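Local coordinates for lipoprotein, putative (Bacillus anthracis, PDB 4NOH), which is of unknown function but is probably a lipoprotein, tethered to the cell membrane by a lipid, at residues Asp11-Gly14 with Val15-Met19; Val121-Asp124 with Ala125-Ala128; Lys147-Ile150 with Phe151-Lys155. All coordinates share one frame; numbering follows the deposited sequence. Where two conformers were deposited one is given.

Overall arrangement
From the N terminus the chain leaves strand 5-10 and enters helix 12-21, whose first turns form interaction 1. Much later, strand 118-122 of the nine-stranded mixed sheet runs into the short helix 124-128, and interaction 2 closes that turn. Interaction 3 follows, where the loop after strand 134-142 winds into helix 150-156. The three come in series, with no nesting or crossing. Interactions 1 and 3 meet in space, Thr18 CG2 lying 3.8 Å from Ile154 CD1, which packs their two helices together beside strand 5-10. Interaction 2 lies across the chain's centre from interaction 3, their centres about 34 Å apart.

Interaction 1 (Asp11-Gly14 with Val15-Met19); sequences DETG and VQQTM
The carbonyl oxygen of Gly14 is gripped twice by Thr18, through its hydroxyl and through its amide. Thr18 OG1 donates to Gly14 O over 2.9 Å, while Thr18 N reaches Gly14 O at 3.1 Å from the opposite face of the carbonyl plane. The hydroxyl can bend back in this way because OG1 lies anti to the carbonyl carbon of its own residue (chi1 -61°), beside the backbone N, so a side chain in a buried position has its polar atom satisfied within the helix. The preceding turns are regular: Val15 N bonds to Asp11 O, Gln16 N to Glu12 O at 2.8 Å, and Gln17 N to Thr13 O.

On the outer side, Thr13 and Gln17 run side by side and point the same way. A chi1 of -71° sets Gln17 CG 3.1 Å from Thr13 O, and the extended chain beyond it carries NE2 alongside Thr13 OG1, in a weak but nearly straight bond of 3.4 Å. Beside this pair, a water links Glu12 to Gln16, one turn apart, donating to Glu12 OE2 at 2.7 Å and to Gln16 OE1 at 2.9 Å. That amide is also held by Lys31 at its oxygen and by Asp20 at its nitrogen, which together fix its rotation.

Asp11 occupies the N-cap position without a capping bond from its side chain; its carboxylate instead forms a salt bridge with Lys135. Val15 and Thr18 pack on Met8 of strand 5-10 and on Val160, and Val15 also touches Thr136 of strand 134-142, seating the helix against the sheet.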
loop_
_atom_site.group_PDB
_atom_site.type_symbol
_atom_site.label_atom_id
_atom_site.label_comp_id
_atom_site.label_asym_id
_atom_site.label_seq_id
_atom_site.Cartn_x
_atom_site.Cartn_y
_atom_site.Cartn_z
ATOM N N ASP A 11 -5.697 2.814 10.676
ATOM C CA ASP A 11 -6.828 1.972 11.020
ATOM C C ASP A 11 -7.974 2.284 10.093
ATOM O O ASP A 11 -8.155 3.426 9.692
ATOM C CB ASP A 11 -7.296 2.237 12.470
ATOM C CG ASP A 11 -6.555 1.430 13.485
ATOM O OD1 ASP A 11 -5.532 0.746 13.149
ATOM O OD2 ASP A 11 -7.064 1.444 14.637
ATOM N N GLU A 12 -8.781 1.270 9.783
ATOM C CA GLU A 12 -9.947 1.478 8.945
ATOM C C GLU A 12 -10.771 2.664 9.404
ATOM O O GLU A 12 -11.215 3.461 8.585
ATOM C CB GLU A 12 -10.838 0.219 8.857
ATOM C CG GLU A 12 -12.029 0.426 7.893
ATOM C CD GLU A 12 -12.922 -0.800 7.697
ATOM O OE1 GLU A 12 -12.613 -1.869 8.254
ATOM O OE2 GLU A 12 -13.943 -0.687 6.971
ATOM N N THR A 13 -10.969 2.816 10.712
ATOM C CA THR A 13 -11.847 3.883 11.171
ATOM C C THR A 13 -11.256 5.254 10.874
ATOM O O THR A 13 -11.967 6.151 10.477
ATOM C CB THR A 13 -12.275 3.787 12.622
ATOM O OG1 THR A 13 -13.306 4.765 12.835
ATOM C CG2 THR A 13 -11.122 4.008 13.524
ATOM N N GLY A 14 -9.948 5.401 11.021
ATOM C CA GLY A 14 -9.326 6.676 10.749
ATOM C C GLY A 14 -9.353 7.023 9.273
ATOM O O GLY A 14 -9.581 8.166 8.894
ATOM N N VAL A 15 -9.122 6.018 8.425
ATOM C CA VAL A 15 -9.163 6.214 6.983
ATOM C C VAL A 15 -10.581 6.582 6.587
ATOM O O VAL A 15 -10.810 7.554 5.844
ATOM C CB VAL A 15 -8.687 4.948 6.225
ATOM C CG1 VAL A 15 -8.974 5.074 4.735
ATOM C CG2 VAL A 15 -7.229 4.694 6.513
ATOM N N GLN A 16 -11.549 5.831 7.091
ATOM C CA GLN A 16 -12.947 6.119 6.779
ATOM C C GLN A 16 -13.372 7.509 7.245
ATOM O O GLN A 16 -14.108 8.216 6.546
ATOM C CB GLN A 16 -13.865 5.086 7.448
ATOM C CG GLN A 16 -15.310 5.205 7.021
ATOM C CD GLN A 16 -15.478 4.953 5.539
ATOM O OE1 GLN A 16 -15.142 3.864 5.036
ATOM N NE2 GLN A 16 -15.998 5.945 4.826
ATOM N N GLN A 17 -12.972 7.897 8.449
ATOM C CA GLN A 17 -13.334 9.218 8.955
ATOM C C GLN A 17 -12.770 10.315 8.063
ATOM O O GLN A 17 -13.359 11.373 7.939
ATOM C CB GLN A 17 -12.848 9.437 10.388
ATOM C CG GLN A 17 -13.600 8.637 11.441
ATOM C CD GLN A 17 -13.150 8.994 12.838
ATOM O OE1 GLN A 17 -13.071 10.164 13.187
ATOM N NE2 GLN A 17 -12.858 7.987 13.646
ATOM N N THR A 18 -11.596 10.063 7.497
ATOM C CA THR A 18 -10.960 11.042 6.640
ATOM C C THR A 18 -11.722 11.138 5.323
ATOM O O THR A 18 -11.992 12.233 4.849
ATOM C CB THR A 18 -9.489 10.690 6.428
ATOM O OG1 THR A 18 -8.830 10.692 7.711
ATOM C CG2 THR A 18 -8.837 11.694 5.510
HETATM N N MSE A 19 -12.075 9.997 4.748
HETATM C CA MSE A 19 -12.882 9.996 3.530
HETATM C C MSE A 19 -14.150 10.756 3.798
HETATM O O MSE A 19 -14.527 11.666 3.040
HETATM C CB MSE A 19 -13.274 8.573 3.137
HETATM C CG MSE A 19 -12.050 7.712 2.875
HETATM SE SE MSE A 19 -11.106 8.365 1.274
HETATM C CE MSE A 19 -10.092 6.716 0.982
HETATM O O HOH W 1 -15.329 1.682 6.995
#

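Interaction 2 (Val121-Asp124 with Ala125-Ala128); sequences VVSD and AEYA
Hydrogen bonds start the helix at Ser123. Its OG accepts from Glu126 N at 3.1 Å with an N-H...O angle of 155°, the capping bond of an N-cap serine. With chi1 at 71°, OG stands between the backbone N and the carbonyl carbon of its own residue and faces the first turn. The same oxygen is hydrogen-bonded to Asp80, so the cap is tied to a neighbouring loop. Behind it, Ser123 O receives Tyr127 N at 2.9 Å, and Asp124 O receives Ala128 N at 3.2 Å.

Apolar contact comes from the last strand residue. Val122 CG2 lies 3.7 Å from Tyr127 CB, the two side chains crossing at about a right angle, and this methyl sits at the edge of the tyrosine ring, near its plane. Val122 CB also meets Glu126 CB at 4.0 Å.

Charged and polar ends turn to outside partners. Glu126 CG, placed beside its backbone N (chi1 -73°), lies 3.1 Å from Ser123 OG; the chain then bends at CB-CG, and its carboxylate makes a salt bridge with Lys129. Asp124 is hydrogen-bonded to Thr50, while Tyr127 OH bonds to Glu33 and the ring forms a cation-pi pair with Lys35.

The arrangement is a serine N-cap at the first turn of helix 124-128, joined directly to the end of strand 118-122 of the mixed sheet, whose backbone pairs with strands 42-48 and 84-86.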
loop_
_atom_site.group_PDB
_atom_site.type_symbol
_atom_site.label_atom_id
_atom_site.label_comp_id
_atom_site.label_asym_id
_atom_site.label_seq_id
_atom_site.Cartn_x
_atom_site.Cartn_y
_atom_site.Cartn_z
ATOM N N VAL A 121 3.259 -9.970 -0.868
ATOM C CA VAL A 121 1.987 -10.449 -1.354
ATOM C C VAL A 121 2.013 -11.954 -1.233
ATOM O O VAL A 121 2.917 -12.604 -1.757
ATOM C CB VAL A 121 1.691 -10.000 -2.787
ATOM C CG1 VAL A 121 0.295 -10.435 -3.213
ATOM C CG2 VAL A 121 1.853 -8.483 -2.937
ATOM N N VAL A 122 0.992 -12.482 -0.577
ATOM C CA VAL A 122 0.859 -13.932 -0.382
ATOM C C VAL A 122 -0.525 -14.413 -0.845
ATOM O O VAL A 122 -1.397 -13.626 -1.116
ATOM C CB VAL A 122 1.068 -14.326 1.097
ATOM C CG1 VAL A 122 2.489 -13.974 1.561
ATOM C CG2 VAL A 122 0.032 -13.681 2.005
ATOM N N SER A 123 -0.690 -15.716 -0.996
ATOM C CA SER A 123 -1.969 -16.215 -1.435
ATOM C C SER A 123 -3.055 -15.852 -0.410
ATOM O O SER A 123 -2.768 -15.584 0.743
ATOM C CB SER A 123 -1.930 -17.734 -1.625
ATOM O OG SER A 123 -1.859 -18.408 -0.384
ATOM N N ASP A 124 -4.296 -15.823 -0.853
ATOM C CA ASP A 124 -5.388 -15.516 0.024
ATOM C C ASP A 124 -5.416 -16.507 1.207
ATOM O O ASP A 124 -5.685 -16.126 2.341
ATOM C CB ASP A 124 -6.735 -15.544 -0.723
ATOM C CG ASP A 124 -6.904 -14.410 -1.732
ATOM O OD1 ASP A 124 -5.963 -13.616 -1.973
ATOM O OD2 ASP A 124 -8.046 -14.302 -2.270
ATOM N N ALA A 125 -5.135 -17.788 0.954
ATOM C CA ALA A 125 -5.156 -18.774 2.030
ATOM C C ALA A 125 -4.020 -18.534 3.024
ATOM O O ALA A 125 -4.195 -18.724 4.225
ATOM C CB ALA A 125 -5.093 -20.184 1.464
ATOM N N GLU A 126 -2.853 -18.159 2.517
ATOM C CA GLU A 126 -1.705 -17.887 3.367
ATOM C C GLU A 126 -1.944 -16.650 4.228
ATOM O O GLU A 126 -1.570 -16.613 5.430
ATOM C CB GLU A 126 -0.415 -17.763 2.527
ATOM C CG GLU A 126 0.086 -19.102 1.977
ATOM C CD GLU A 126 0.651 -20.006 3.048
ATOM O OE1 GLU A 126 1.659 -19.621 3.686
ATOM O OE2 GLU A 126 0.118 -21.129 3.241
ATOM N N TYR A 127 -2.571 -15.657 3.634
ATOM C CA TYR A 127 -2.847 -14.391 4.333
ATOM C C TYR A 127 -3.788 -14.600 5.516
ATOM O O TYR A 127 -3.623 -13.975 6.567
ATOM C CB TYR A 127 -3.449 -13.399 3.356
ATOM C CG TYR A 127 -3.866 -12.050 3.925
ATOM C CD1 TYR A 127 -2.978 -10.996 3.985
ATOM C CD2 TYR A 127 -5.158 -11.820 4.324
ATOM C CE1 TYR A 127 -3.353 -9.749 4.470
ATOM C CE2 TYR A 127 -5.555 -10.578 4.816
ATOM C CZ TYR A 127 -4.640 -9.540 4.861
ATOM O OH TYR A 127 -5.023 -8.306 5.338
ATOM N N ALA A 128 -4.720 -15.527 5.355
ATOM C CA ALA A 128 -5.724 -15.802 6.367
ATOM C C ALA A 128 -5.092 -16.280 7.661
ATOM O O ALA A 128 -5.670 -16.123 8.718
ATOM C CB ALA A 128 -6.730 -16.832 5.852
#

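Interaction 3 (Lys147-Ile150 with Phe151-Lys155)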
loop_
_atom_site.group_PDB
_atom_site.type_symbol
_atom_site.label_atom_id
_atom_site.label_comp_id
_atom_site.label_asym_id
_atom_site.label_seq_id
_atom_site.Cartn_x
_atom_site.Cartn_y
_atom_site.Cartn_z
ATOM N N LYS A 147 -3.546 19.536 -2.751
ATOM C CA LYS A 147 -2.209 19.668 -2.158
ATOM C C LYS A 147 -2.008 20.817 -1.180
ATOM O O LYS A 147 -1.267 20.665 -0.199
ATOM C CB LYS A 147 -1.157 19.739 -3.272
ATOM C CG LYS A 147 0.288 19.976 -2.827
ATOM C CD LYS A 147 1.221 19.958 -4.045
ATOM C CE LYS A 147 2.622 20.487 -3.754
ATOM N NZ LYS A 147 3.414 19.630 -2.820
ATOM N N GLU A 148 -2.719 21.920 -1.364
ATOM C CA GLU A 148 -2.391 23.115 -0.579
ATOM C C GLU A 148 -3.047 23.253 0.798
ATOM O O GLU A 148 -2.507 23.942 1.665
ATOM C CB GLU A 148 -2.630 24.372 -1.442
ATOM C CG GLU A 148 -1.912 24.320 -2.795
ATOM C CD GLU A 148 -0.402 24.114 -2.666
ATOM O OE1 GLU A 148 0.186 24.562 -1.649
ATOM O OE2 GLU A 148 0.201 23.517 -3.593
ATOM N N LYS A 149 -4.174 22.592 1.018
ATOM C CA LYS A 149 -4.855 22.696 2.291
ATOM C C LYS A 149 -5.303 21.328 2.832
ATOM O O LYS A 149 -5.021 20.993 3.986
ATOM C CB LYS A 149 -6.066 23.637 2.157
ATOM C CG LYS A 149 -6.781 23.963 3.469
ATOM C CD LYS A 149 -6.027 24.964 4.333
ATOM C CE LYS A 149 -6.767 25.212 5.638
ATOM N NZ LYS A 149 -6.186 26.355 6.404
ATOM N N ILE A 150 -5.982 20.539 1.999
ATOM C CA ILE A 150 -6.503 19.239 2.439
ATOM C C ILE A 150 -5.379 18.294 2.846
ATOM O O ILE A 150 -5.374 17.737 3.948
ATOM C CB ILE A 150 -7.399 18.605 1.356
ATOM C CG1 ILE A 150 -8.661 19.464 1.188
ATOM C CG2 ILE A 150 -7.779 17.177 1.725
ATOM C CD1 ILE A 150 -9.549 19.030 0.046
ATOM N N PHE A 151 -4.390 18.158 1.980
ATOM C CA PHE A 151 -3.281 17.262 2.268
ATOM C C PHE A 151 -2.546 17.619 3.581
ATOM O O PHE A 151 -2.331 16.749 4.422
ATOM C CB PHE A 151 -2.340 17.160 1.070
ATOM C CG PHE A 151 -1.133 16.344 1.347
ATOM C CD1 PHE A 151 -1.265 15.006 1.644
ATOM C CD2 PHE A 151 0.114 16.910 1.392
ATOM C CE1 PHE A 151 -0.162 14.248 1.955
ATOM C CE2 PHE A 151 1.227 16.141 1.676
ATOM C CZ PHE A 151 1.079 14.801 1.970
ATOM N N PRO A 152 -2.165 18.893 3.769
ATOM C CA PRO A 152 -1.493 19.182 5.042
ATOM C C PRO A 152 -2.385 18.977 6.267
ATOM O O PRO A 152 -1.883 18.640 7.329
ATOM C CB PRO A 152 -1.066 20.648 4.917
ATOM C CG PRO A 152 -1.402 21.089 3.551
ATOM C CD PRO A 152 -2.122 20.025 2.822
ATOM N N ASP A 153 -3.687 19.170 6.113
ATOM C CA ASP A 153 -4.610 18.973 7.230
ATOM C C ASP A 153 -4.673 17.492 7.589
ATOM O O ASP A 153 -4.699 17.132 8.768
ATOM C CB ASP A 153 -5.992 19.567 6.923
ATOM C CG ASP A 153 -6.002 21.121 6.961
ATOM O OD1 ASP A 153 -5.075 21.751 7.525
ATOM O OD2 ASP A 153 -6.967 21.728 6.455
ATOM N N ILE A 154 -4.648 16.633 6.569
ATOM C CA ILE A 154 -4.623 15.181 6.810
ATOM C C ILE A 154 -3.320 14.778 7.513
ATOM O O ILE A 154 -3.314 13.978 8.457
ATOM C CB ILE A 154 -4.835 14.390 5.508
ATOM C CG1 ILE A 154 -6.275 14.611 5.007
ATOM C CG2 ILE A 154 -4.529 12.914 5.728
ATOM C CD1 ILE A 154 -6.574 14.047 3.639
ATOM N N LYS A 155 -2.214 15.352 7.060
ATOM C CA LYS A 155 -0.927 15.094 7.698
ATOM C C LYS A 155 -0.841 15.602 9.133
ATOM O O LYS A 155 -0.256 14.940 9.979
ATOM C CB LYS A 155 0.191 15.664 6.848
ATOM C CG LYS A 155 0.547 14.770 5.679
ATOM C CD LYS A 155 1.202 13.463 6.137
ATOM C CE LYS A 155 2.534 13.705 6.825
ATOM N NZ LYS A 155 3.170 12.499 7.436
#
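Phe151 opens the helical segment with its CB 3.9 Å from Lys147 O, an oxygen that also lies near the plane of the aromatic ring, at its edge. CG stands anti to the backbone N (chi1 175°), which carries the ring away from Ile150 and on to Ile6 and Met165 in the strands beneath.

Pro152 comes next and presses its ring against the incoming loop. Its CD approaches Lys147 O at 3.2 Å and Lys149 O at 3.3 Å, while CG also lies close to Glu148 O. The loop passes into helix 150-156 at Lys149, the N-cap position, so Pro152 falls in the first turn, where its missing N-H costs no helical bond.

Asp153 then supplies the first of the two helical amide bonds across the segments, Asp153 N reaching Lys149 O at 3.1 Å. The Lys149 chain bends at CB-CG and crosses the carboxylate at an oblique angle, its CE 3.6 Å from Asp153 OD2. The ammonium stays farther off, with Lys149 NZ 4.7 Å from Asp153 OD2, whereas the other carboxylate oxygen forms a salt bridge with Arg156.

Ile154 makes the second amide bond, to Ile150 O at 2.9 Å. The two isoleucines lie side by side and point the same way, CD1 of Ile154 touching CG2 of Ile150, and both rest on Tyr22.

This helix start thus combines backbone bonding and apolar packing with a probably modest electrostatic pull between Lys149 and Asp153: their charged atoms do not touch, Asp153 already has Arg156, and Asp153 OD2 lies 3.2 Å from Lys149 O, two acceptors that probably repel.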